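Local coordinates for protein acetyltransferase, GNAT family (Colwellia psychrerythraea, PDB 3IWG) that probably transfers an acyl group, most likely acetyl, to an acceptor as a member of the GNAT family, its exact substrate unknown, at residues Leu67-Gln72 with Glu81-Ile86; Ser87-Asn90 with Gly95-Lys98; Asp142-Ile145 with Glu149-Thr152; Phe183-Trp186 with Leu191-Ala194. All coordinates share one frame; numbering follows the deposited sequence.

How the contacts relate
Two pairs of contacts sit on opposite sides of the centre of the chain. Contacts 1 and 2 follow each other at the N-terminal GNAT-like half, their centres 11 Å apart: the helix that packs on its strand in contact 1 ends in contact 2, where Leu85 O and Asn90 N, 3.0 Å apart, probably share a hydrogen bond. Contacts 3 and 4 lie in the C-terminal half, centres 7 Å apart, and are stitched by a probable hydrogen bond of 3.0 Å between Gln144 N and Gly184 O. Contacts 1 and 4 have centres 43 Å apart, so the examples report on two separate regions of one chain.

Contact 1: residues Leu67-Gln72 with Glu81-Ile86; sequences LQYYLQ and ELFTLI
Strand 67-71 and helix 81-86 run roughly antiparallel, their axes 148° apart in direction and 10.9 Å apart at closest approach, with Tyr69 opposite Phe83 and Leu71 opposite Leu82. Side chains bridge that spacing, and Tyr69 has the largest share. A chi1 of 175°, with CG trans to N, sends its ring from the strand toward the helix. Phe83 comes over one face of that ring with its edge: CD2 of Phe83 stands 3.7 Å from CD2 of Tyr69, nearer the rim than the centre. The ring planes meet at 73° and the centroids lie 5.1 Å apart, a T-shaped pair in which Phe83 gives the edge and Tyr69 the face. This is the helix-on-strand packing of a beta-alpha-beta unit, strand 65-71, helix 76-87 and strand 99-103, within the N-terminal GNAT domain. Helix 107-116 adds Leu112 against both rings, and Phe48 meets the tyrosine ring as well. Leu82 approaches the phenol end obliquely, CD2 lying 3.5 Å from OH of Tyr69, and the same methyl touches CD1 of Leu71 at 4.1 Å. Ile86, one turn further along the helix, brings CD1 to the edge of the tyrosine ring, 4.4 Å from its CE2. The hydroxyl, beside the Leu82 side chain, is hydrogen-bonded to OG of Ser79 in the same helix. With an alanine in place of Tyr69, the edge of Phe83 would probably lose the ring it packs on and Ser79 OG its hydroxyl partner.

Contact 2: residues Ser87-Asn90 with Gly95-Lys98; sequences SQQN and GEVK
Gln89 and Glu96 lie side by side with their chains pointing the same way, yet the flat ends are turned almost at right angles, the amide and carboxylate planes being 83° apart. Gln89 reaches across with its CG anti to the carbonyl carbon (chi1 -41°) and then bends at chi2, which carries the amide to the other segment although the chain does not start out in that direction. Its NE2 then donates twice. One bond goes to OE2 of Glu96, 2.9 Å from NE2 of Gln89, and the other to the backbone O of Val97, 3.0 Å from the same nitrogen. Both acceptors lie in the plane of the amide, so each N-H is well aimed, at 157° in both cases. The acceptors are met less ideally: the amide sits above the carboxylate plane of Glu96, and above the carbonyl plane of Val97 too. Two bonds on one nitrogen fix the rotation of the amide, and the nearby carboxylate would probably polarise it. A leucine in place of Gln89 would probably leave Glu96 OE2 and Val97 O without this shared donor and the turn less firmly held. Gln89 has positive phi and is the C' residue of a Schellman motif, with Asn90 N reaching back to Leu85 O and Gln89 N to Ile86 O. Ser87, in the last turn, bonds through OG to the carbonyl of Phe83. The contact thus closes the connection between helix 76-87 and strand 99-103, while Val97 packs on Leu66 of strand 65-71 and on Phe273 of strand 262-273.

Contact 3: residues Asp142-Ile145 with Glu149-Thr152; sequences DMQI and EQLT
Gln144 and Gln150 meet amide to amide across the short connection from strand 144-145, an outermost strand of the sheet in this chain, in the C-terminal GNAT half, to the 3-10 turn that leads into helix 151-162. The contact is small and lies at the surface. Its direct bond is a single one: NE2 of Gln150 donates to OE1 of Gln144, 3.0 Å away, with an angle of 153° at the hydrogen. OE1 lies near the plane of the donating amide, but the donor stands above the carbonyl plane of Gln144, 51° out of it, and the two amide planes are 42° apart. The glutamines cross obliquely. Gln144 starts from a CG placed between backbone N and carbonyl carbon (chi1 82°) and runs extended, which brings its amide round to the helix side; Gln150 is extended too, and its amide ends beside that of Gln144.

A water-mediated link runs beside it. One water donates to the backbone O of Gln144 at 2.8 Å and to OE1 of Gln150 at 3.1 Å, so both ends of the Gln150 amide are engaged with the same strand residue, one directly and one through water. OE1 of Gln150 also accepts from the backbone N of Gly147, within the connection itself.

Van der Waals contacts come from strand 182-187, where Trp186 touches both glutamines and Phe183 packs against Met143, a selenomethionine.

Hydrogen bonds to the second subunit form a separate group: the carboxylate oxygens OE1 and OE2 of Glu149 are bonded to OG of Ser14 and OG1 of Thr17 of that neighbouring chain.

Contact 4: residues Phe183-Trp186 with Leu191-Ala194; sequences FGYW and LLAA
Leu191 pushes one methyl into a hollow between Trp186 and Gly184. Its CD2 lies over the face of the indole, 3.8 Å from the centroid of the six-membered ring and 20° off its normal, a CH-pi contact, and 3.7 Å from CA of Gly184. A glycine suits the site, since a CB at Gly184 would run into CD2 of Leu191 and NE1 of Trp186. Trp186 turns its ring over the leucine because CG is anti to the carbonyl carbon (chi1 -66°), and the broad indole roofs the methyl. Helix 151-162 closes in on Leu191 with Phe154 and Phe157.

Strands 182-187 and 190-199 form an antiparallel beta hairpin, and a classic beta bulge interrupts the pairing, since Leu192 and Ala193 both stand opposite Tyr185. Tyr185 O takes a short bond from Leu192 N, 2.6 Å, and a weak one from Ala193 N, 3.3 Å. Tyr185 N gives a straighter bond, 167° at the hydrogen, to Ala193 O at 2.9 Å. The extra residue shifts the register by one, and the chain turns a corner at Leu192.

On the face of Tyr185 and Ala193 a large bump meets a small one. Tyr185 sends its ring out beside Leu192, whose CB lies 3.9 Å from CD2 of Tyr185, while CB of Ala193 packs against CB of Tyr185. Ile223, from helix 223-237, touches both Tyr185 and Ala193 there. At the far end Ala194 CA approaches Phe183 O at 3.3 Å, a CA-H...O contact, and the Phe183 ring turns away to meet Phe230 and His234 edge-to-face.

Contact 1: residues Leu67-Gln72 with Glu81-Ile86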
loop_
_atom_site.group_PDB
_atom_site.type_symbol
_atom_site.label_atom_id
_atom_site.label_comp_id
_atom_site.label_asym_id
_atom_site.label_seq_id
_atom_site.Cartn_x
_atom_site.Cartn_y
_atom_site.Cartn_z
ATOM N N LEU A 67 -11.922 -3.238 -19.541
ATOM C CA LEU A 67 -11.204 -2.057 -19.154
ATOM C C LEU A 67 -10.279 -1.633 -20.281
ATOM O O LEU A 67 -10.002 -0.460 -20.415
ATOM C CB LEU A 67 -10.384 -2.315 -17.843
ATOM C CG LEU A 67 -11.146 -2.523 -16.494
ATOM C CD1 LEU A 67 -10.205 -2.454 -15.221
ATOM C CD2 LEU A 67 -12.318 -1.543 -16.262
ATOM N N GLN A 68 -9.758 -2.598 -21.047
ATOM C CA GLN A 68 -8.787 -2.330 -22.121
ATOM C C GLN A 68 -9.024 -3.334 -23.257
ATOM O O GLN A 68 -9.416 -4.482 -22.999
ATOM C CB GLN A 68 -7.347 -2.472 -21.606
ATOM C CG GLN A 68 -6.954 -1.497 -20.523
ATOM C CD GLN A 68 -5.481 -1.652 -20.061
ATOM O OE1 GLN A 68 -4.903 -2.727 -20.145
ATOM N NE2 GLN A 68 -4.896 -0.564 -19.543
ATOM N N TYR A 69 -8.805 -2.880 -24.485
ATOM C CA TYR A 69 -8.908 -3.711 -25.685
ATOM C C TYR A 69 -7.982 -3.141 -26.761
ATOM O O TYR A 69 -7.909 -1.912 -26.967
ATOM C CB TYR A 69 -10.316 -3.724 -26.208
ATOM C CG TYR A 69 -10.498 -4.477 -27.523
ATOM C CD1 TYR A 69 -10.228 -3.882 -28.758
ATOM C CD2 TYR A 69 -10.964 -5.793 -27.523
ATOM C CE1 TYR A 69 -10.403 -4.606 -29.964
ATOM C CE2 TYR A 69 -11.125 -6.506 -28.693
ATOM C CZ TYR A 69 -10.870 -5.903 -29.906
ATOM O OH TYR A 69 -11.080 -6.641 -31.022
ATOM N N TYR A 70 -7.251 -4.015 -27.425
ATOM C CA TYR A 70 -6.318 -3.558 -28.432
ATOM C C TYR A 70 -6.011 -4.697 -29.386
ATOM O O TYR A 70 -5.705 -5.806 -28.943
ATOM C CB TYR A 70 -5.028 -3.045 -27.794
ATOM C CG TYR A 70 -4.008 -2.617 -28.798
ATOM C CD1 TYR A 70 -4.022 -1.336 -29.301
ATOM C CD2 TYR A 70 -3.066 -3.505 -29.289
ATOM C CE1 TYR A 70 -3.127 -0.918 -30.237
ATOM C CE2 TYR A 70 -2.134 -3.100 -30.238
ATOM C CZ TYR A 70 -2.181 -1.800 -30.725
ATOM O OH TYR A 70 -1.292 -1.363 -31.678
ATOM N N LEU A 71 -6.094 -4.409 -30.683
ATOM C CA LEU A 71 -5.587 -5.292 -31.762
ATOM C C LEU A 71 -4.605 -4.549 -32.634
ATOM O O LEU A 71 -4.813 -3.380 -32.952
ATOM C CB LEU A 71 -6.723 -5.740 -32.672
ATOM C CG LEU A 71 -7.041 -7.218 -32.578
ATOM C CD1 LEU A 71 -8.175 -7.558 -33.528
ATOM C CD2 LEU A 71 -5.819 -8.072 -32.875
ATOM N N GLN A 72 -3.542 -5.210 -33.047
ATOM C CA GLN A 72 -2.652 -4.573 -34.001
ATOM C C GLN A 72 -3.464 -3.912 -35.149
ATOM O O GLN A 72 -4.547 -4.394 -35.568
ATOM C CB GLN A 72 -1.591 -5.529 -34.513
ATOM C CG GLN A 72 -0.339 -5.480 -33.655
ATOM C CD GLN A 72 0.469 -6.737 -33.746
ATOM O OE1 GLN A 72 0.197 -7.590 -34.597
ATOM N NE2 GLN A 72 1.464 -6.880 -32.863
ATOM N N GLU A 81 -15.383 -8.340 -35.792
ATOM C CA GLU A 81 -15.879 -9.714 -35.616
ATOM C C GLU A 81 -15.553 -10.120 -34.193
ATOM O O GLU A 81 -16.419 -10.570 -33.442
ATOM C CB GLU A 81 -15.187 -10.709 -36.579
ATOM C CG GLU A 81 -15.671 -10.755 -38.024
ATOM C CD GLU A 81 -15.012 -11.906 -38.863
ATOM O OE1 GLU A 81 -15.692 -12.925 -39.131
ATOM O OE2 GLU A 81 -13.823 -11.804 -39.268
ATOM N N LEU A 82 -14.298 -9.912 -33.814
ATOM C CA LEU A 82 -13.813 -10.260 -32.461
ATOM C C LEU A 82 -14.592 -9.586 -31.319
ATOM O O LEU A 82 -15.224 -10.240 -30.486
ATOM C CB LEU A 82 -12.317 -9.950 -32.344
ATOM C CG LEU A 82 -11.677 -10.320 -30.993
ATOM C CD1 LEU A 82 -11.942 -11.800 -30.608
ATOM C CD2 LEU A 82 -10.192 -10.000 -30.997
ATOM N N PHE A 83 -14.581 -8.270 -31.308
ATOM C CA PHE A 83 -15.286 -7.544 -30.275
ATOM C C PHE A 83 -16.754 -7.957 -30.152
ATOM O O PHE A 83 -17.251 -8.127 -29.044
ATOM C CB PHE A 83 -15.168 -6.032 -30.494
ATOM C CG PHE A 83 -15.438 -5.221 -29.250
ATOM C CD1 PHE A 83 -16.734 -4.953 -28.850
ATOM C CD2 PHE A 83 -14.389 -4.747 -28.483
ATOM C CE1 PHE A 83 -16.960 -4.250 -27.730
ATOM C CE2 PHE A 83 -14.621 -4.014 -27.373
ATOM C CZ PHE A 83 -15.896 -3.763 -26.988
ATOM N N THR A 84 -17.447 -8.097 -31.281
ATOM C CA THR A 84 -18.841 -8.544 -31.290
ATOM C C THR A 84 -18.995 -9.913 -30.617
ATOM O O THR A 84 -19.846 -10.089 -29.766
ATOM C CB THR A 84 -19.409 -8.593 -32.748
ATOM O OG1 THR A 84 -19.511 -7.258 -33.274
ATOM C CG2 THR A 84 -20.785 -9.288 -32.801
ATOM N N LEU A 85 -18.181 -10.882 -31.017
ATOM C CA LEU A 85 -18.170 -12.219 -30.406
ATOM C C LEU A 85 -18.007 -12.130 -28.899
ATOM O O LEU A 85 -18.741 -12.754 -28.134
ATOM C CB LEU A 85 -17.005 -13.032 -30.986
ATOM C CG LEU A 85 -16.604 -14.386 -30.400
ATOM C CD1 LEU A 85 -17.735 -15.376 -30.493
ATOM C CD2 LEU A 85 -15.427 -14.930 -31.186
ATOM N N ILE A 86 -17.031 -11.338 -28.477
ATOM C CA ILE A 86 -16.761 -11.164 -27.049
ATOM C C ILE A 86 -17.906 -10.434 -26.351
ATOM O O ILE A 86 -18.321 -10.873 -25.290
ATOM C CB ILE A 86 -15.425 -10.436 -26.778
ATOM C CG1 ILE A 86 -14.252 -11.181 -27.425
ATOM C CG2 ILE A 86 -15.159 -10.357 -25.281
ATOM C CD1 ILE A 86 -13.033 -10.320 -27.629
#

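Contact 2: residues Ser87-Asn90 with Gly95-Lys98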
loop_
_atom_site.group_PDB
_atom_site.type_symbol
_atom_site.label_atom_id
_atom_site.label_comp_id
_atom_site.label_asym_id
_atom_site.label_seq_id
_atom_site.Cartn_x
_atom_site.Cartn_y
_atom_site.Cartn_z
ATOM N N SER A 87 -18.415 -9.345 -26.946
ATOM C CA SER A 87 -19.569 -8.575 -26.379
ATOM C C SER A 87 -20.922 -9.316 -26.371
ATOM O O SER A 87 -21.740 -9.058 -25.485
ATOM C CB SER A 87 -19.736 -7.183 -27.044
ATOM O OG SER A 87 -19.616 -7.215 -28.461
ATOM N N GLN A 88 -21.165 -10.202 -27.345
ATOM C CA GLN A 88 -22.345 -11.104 -27.324
ATOM C C GLN A 88 -22.053 -12.460 -26.653
ATOM O O GLN A 88 -22.685 -13.465 -26.980
ATOM C CB GLN A 88 -22.920 -11.334 -28.739
ATOM C CG GLN A 88 -24.074 -10.385 -29.129
ATOM C CD GLN A 88 -23.583 -8.970 -29.494
ATOM O OE1 GLN A 88 -22.598 -8.463 -28.921
ATOM N NE2 GLN A 88 -24.267 -8.333 -30.460
ATOM N N GLN A 89 -21.079 -12.477 -25.739
ATOM C CA GLN A 89 -20.869 -13.581 -24.788
ATOM C C GLN A 89 -20.621 -14.953 -25.416
ATOM O O GLN A 89 -20.867 -15.977 -24.788
ATOM C CB GLN A 89 -22.064 -13.664 -23.841
ATOM C CG GLN A 89 -22.563 -12.306 -23.375
ATOM C CD GLN A 89 -23.135 -12.369 -21.998
ATOM O OE1 GLN A 89 -23.922 -13.273 -21.681
ATOM N NE2 GLN A 89 -22.738 -11.415 -21.149
ATOM N N ASN A 90 -20.110 -14.964 -26.640
ATOM C CA ASN A 90 -19.789 -16.215 -27.326
ATOM C C ASN A 90 -18.303 -16.620 -27.194
ATOM O O ASN A 90 -17.877 -17.564 -27.866
ATOM C CB ASN A 90 -20.150 -16.124 -28.817
ATOM C CG ASN A 90 -21.546 -15.572 -29.072
ATOM O OD1 ASN A 90 -21.784 -14.941 -30.104
ATOM N ND2 ASN A 90 -22.468 -15.803 -28.142
ATOM N N GLY A 95 -15.682 -15.591 -21.517
ATOM C CA GLY A 95 -16.943 -15.793 -20.820
ATOM C C GLY A 95 -17.881 -14.609 -20.922
ATOM O O GLY A 95 -17.769 -13.779 -21.815
ATOM N N GLU A 96 -18.817 -14.539 -19.990
ATOM C CA GLU A 96 -19.870 -13.532 -20.040
ATOM C C GLU A 96 -19.325 -12.165 -19.635
ATOM O O GLU A 96 -18.940 -11.962 -18.502
ATOM C CB GLU A 96 -21.074 -13.959 -19.166
ATOM C CG GLU A 96 -21.818 -12.809 -18.468
ATOM C CD GLU A 96 -23.340 -12.993 -18.430
ATOM O OE1 GLU A 96 -23.806 -14.125 -18.128
ATOM O OE2 GLU A 96 -24.067 -12.000 -18.695
ATOM N N VAL A 97 -19.288 -11.234 -20.579
ATOM C CA VAL A 97 -18.874 -9.871 -20.318
ATOM C C VAL A 97 -20.105 -8.972 -20.364
ATOM O O VAL A 97 -20.907 -9.059 -21.292
ATOM C CB VAL A 97 -17.895 -9.413 -21.363
ATOM C CG1 VAL A 97 -17.562 -7.957 -21.144
ATOM C CG2 VAL A 97 -16.640 -10.274 -21.312
ATOM N N LYS A 98 -20.272 -8.131 -19.353
ATOM C CA LYS A 98 -21.470 -7.306 -19.220
ATOM C C LYS A 98 -21.372 -5.970 -19.917
ATOM O O LYS A 98 -22.405 -5.370 -20.236
ATOM C CB LYS A 98 -21.739 -7.003 -17.754
ATOM C CG LYS A 98 -22.277 -8.155 -16.953
ATOM C CD LYS A 98 -22.295 -7.746 -15.485
ATOM C CE LYS A 98 -22.917 -8.785 -14.597
ATOM N NZ LYS A 98 -22.425 -8.594 -13.203
#

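Contact 3: residues Asp142-Ile145 with Glu149-Thr152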
loop_
_atom_site.group_PDB
_atom_site.type_symbol
_atom_site.label_atom_id
_atom_site.label_comp_id
_atom_site.label_asym_id
_atom_site.label_seq_id
_atom_site.Cartn_x
_atom_site.Cartn_y
_atom_site.Cartn_z
ATOM N N ASP A 142 0.248 27.521 1.242
ATOM C CA ASP A 142 1.435 26.679 1.423
ATOM C C ASP A 142 1.006 25.297 1.942
ATOM O O ASP A 142 0.371 25.186 2.978
ATOM C CB ASP A 142 2.453 27.335 2.378
ATOM C CG ASP A 142 3.864 26.670 2.302
ATOM O OD1 ASP A 142 4.283 26.133 1.222
ATOM O OD2 ASP A 142 4.557 26.671 3.350
HETATM N N MSE A 143 1.317 24.253 1.193
HETATM C CA MSE A 143 1.112 22.893 1.678
HETATM C C MSE A 143 2.471 22.309 2.067
HETATM O O MSE A 143 3.502 22.641 1.456
HETATM C CB MSE A 143 0.432 22.034 0.621
HETATM C CG MSE A 143 -0.945 22.481 0.247
HETATM SE SE MSE A 143 -1.758 21.368 -1.058
HETATM C CE MSE A 143 -2.350 19.983 0.187
ATOM N N GLN A 144 2.483 21.457 3.099
ATOM C CA GLN A 144 3.724 20.815 3.518
ATOM C C GLN A 144 3.755 19.333 3.093
ATOM O O GLN A 144 2.778 18.615 3.193
ATOM C CB GLN A 144 3.974 21.027 5.018
ATOM C CG GLN A 144 3.227 20.059 5.952
ATOM C CD GLN A 144 3.439 20.317 7.484
ATOM O OE1 GLN A 144 4.112 19.523 8.161
ATOM N NE2 GLN A 144 2.824 21.405 8.029
ATOM N N ILE A 145 4.896 18.893 2.564
ATOM C CA ILE A 145 5.001 17.533 2.047
ATOM C C ILE A 145 4.811 16.580 3.222
ATOM O O ILE A 145 5.264 16.893 4.308
ATOM C CB ILE A 145 6.335 17.306 1.341
ATOM C CG1 ILE A 145 6.277 16.000 0.542
ATOM C CG2 ILE A 145 7.510 17.318 2.351
ATOM C CD1 ILE A 145 7.479 15.765 -0.271
ATOM N N GLU A 149 5.946 10.393 9.870
ATOM C CA GLU A 149 5.298 10.637 11.150
ATOM C C GLU A 149 3.818 10.999 11.061
ATOM O O GLU A 149 3.057 10.729 11.983
ATOM C CB GLU A 149 6.084 11.690 11.958
ATOM C CG GLU A 149 7.528 11.191 12.334
ATOM C CD GLU A 149 8.339 12.189 13.208
ATOM O OE1 GLU A 149 8.011 13.408 13.171
ATOM O OE2 GLU A 149 9.301 11.762 13.927
ATOM N N GLN A 150 3.401 11.569 9.937
ATOM C CA GLN A 150 2.045 12.058 9.780
ATOM C C GLN A 150 1.128 11.056 9.057
ATOM O O GLN A 150 -0.031 11.368 8.770
ATOM C CB GLN A 150 2.081 13.380 8.976
ATOM C CG GLN A 150 3.053 14.439 9.528
ATOM C CD GLN A 150 3.263 15.627 8.583
ATOM O OE1 GLN A 150 3.399 15.455 7.392
ATOM N NE2 GLN A 150 3.270 16.833 9.123
ATOM N N LEU A 151 1.617 9.858 8.751
ATOM C CA LEU A 151 0.775 8.943 7.970
ATOM C C LEU A 151 -0.556 8.726 8.629
ATOM O O LEU A 151 -1.583 8.708 7.942
ATOM C CB LEU A 151 1.468 7.599 7.753
ATOM C CG LEU A 151 0.788 6.436 7.021
ATOM C CD1 LEU A 151 0.435 6.735 5.553
ATOM C CD2 LEU A 151 1.745 5.193 7.101
ATOM N N THR A 152 -0.559 8.553 9.955
ATOM C CA THR A 152 -1.802 8.147 10.620
ATOM C C THR A 152 -2.816 9.287 10.543
ATOM O O THR A 152 -4.028 9.050 10.426
ATOM C CB THR A 152 -1.666 7.680 12.137
ATOM O OG1 THR A 152 -3.000 7.427 12.648
ATOM C CG2 THR A 152 -1.034 8.781 13.043
HETATM O O HOH W 1 1.820 17.430 5.554
#

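Contact 4: residues Phe183-Trp186 with Leu191-Ala194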
loop_
_atom_site.group_PDB
_atom_site.type_symbol
_atom_site.label_atom_id
_atom_site.label_comp_id
_atom_site.label_asym_id
_atom_site.label_seq_id
_atom_site.Cartn_x
_atom_site.Cartn_y
_atom_site.Cartn_z
ATOM N N PHE A 183 0.652 15.722 0.016
ATOM C CA PHE A 183 0.798 16.969 0.737
ATOM C C PHE A 183 -0.417 17.250 1.630
ATOM O O PHE A 183 -1.526 16.789 1.375
ATOM C CB PHE A 183 0.978 18.135 -0.238
ATOM C CG PHE A 183 2.210 18.034 -1.090
ATOM C CD1 PHE A 183 2.254 17.183 -2.166
ATOM C CD2 PHE A 183 3.326 18.817 -0.834
ATOM C CE1 PHE A 183 3.393 17.078 -2.948
ATOM C CE2 PHE A 183 4.473 18.701 -1.630
ATOM C CZ PHE A 183 4.481 17.834 -2.698
ATOM N N GLY A 184 -0.189 18.052 2.658
ATOM C CA GLY A 184 -1.226 18.408 3.607
ATOM C C GLY A 184 -1.324 19.903 3.759
ATOM O O GLY A 184 -0.313 20.607 3.678
ATOM N N TYR A 185 -2.544 20.378 3.947
ATOM C CA TYR A 185 -2.791 21.775 4.231
ATOM C C TYR A 185 -3.356 21.813 5.632
ATOM O O TYR A 185 -4.427 21.280 5.893
ATOM C CB TYR A 185 -3.756 22.359 3.198
ATOM C CG TYR A 185 -4.142 23.811 3.357
ATOM C CD1 TYR A 185 -3.182 24.796 3.578
ATOM C CD2 TYR A 185 -5.468 24.208 3.216
ATOM C CE1 TYR A 185 -3.540 26.135 3.686
ATOM C CE2 TYR A 185 -5.851 25.544 3.351
ATOM C CZ TYR A 185 -4.891 26.498 3.579
ATOM O OH TYR A 185 -5.260 27.809 3.668
ATOM N N TRP A 186 -2.589 22.439 6.521
ATOM C CA TRP A 186 -2.738 22.332 7.966
ATOM C C TRP A 186 -3.153 23.639 8.571
ATOM O O TRP A 186 -2.798 24.735 8.100
ATOM C CB TRP A 186 -1.388 21.956 8.623
ATOM C CG TRP A 186 -0.893 20.604 8.264
ATOM C CD1 TRP A 186 -0.125 20.272 7.205
ATOM C CD2 TRP A 186 -1.131 19.408 8.978
ATOM N NE1 TRP A 186 0.146 18.936 7.215
ATOM C CE2 TRP A 186 -0.469 18.378 8.301
ATOM C CE3 TRP A 186 -1.822 19.105 10.152
ATOM C CZ2 TRP A 186 -0.490 17.053 8.748
ATOM C CZ3 TRP A 186 -1.822 17.788 10.609
ATOM C CH2 TRP A 186 -1.172 16.790 9.908
ATOM N N LEU A 191 -5.651 18.899 9.713
ATOM C CA LEU A 191 -5.627 18.821 8.271
ATOM C C LEU A 191 -6.868 19.509 7.721
ATOM O O LEU A 191 -7.960 19.103 8.051
ATOM C CB LEU A 191 -5.613 17.352 7.821
ATOM C CG LEU A 191 -4.223 16.785 7.563
ATOM C CD1 LEU A 191 -4.322 15.315 7.149
ATOM C CD2 LEU A 191 -3.469 17.628 6.462
ATOM N N LEU A 192 -6.705 20.549 6.904
ATOM C CA LEU A 192 -7.832 21.105 6.177
ATOM C C LEU A 192 -8.021 20.383 4.835
ATOM O O LEU A 192 -9.133 20.329 4.312
ATOM C CB LEU A 192 -7.653 22.594 5.964
ATOM C CG LEU A 192 -7.701 23.444 7.230
ATOM C CD1 LEU A 192 -7.504 24.911 6.929
ATOM C CD2 LEU A 192 -9.010 23.219 7.998
ATOM N N ALA A 193 -6.950 19.830 4.275
ATOM C CA ALA A 193 -7.065 19.105 3.030
ATOM C C ALA A 193 -5.831 18.274 2.798
ATOM O O ALA A 193 -4.791 18.587 3.336
ATOM C CB ALA A 193 -7.244 20.083 1.857
ATOM N N ALA A 194 -5.947 17.281 1.917
ATOM C CA ALA A 194 -4.817 16.435 1.510
ATOM C C ALA A 194 -4.709 16.520 0.010
ATOM O O ALA A 194 -5.723 16.393 -0.657
ATOM C CB ALA A 194 -5.090 14.970 1.889
#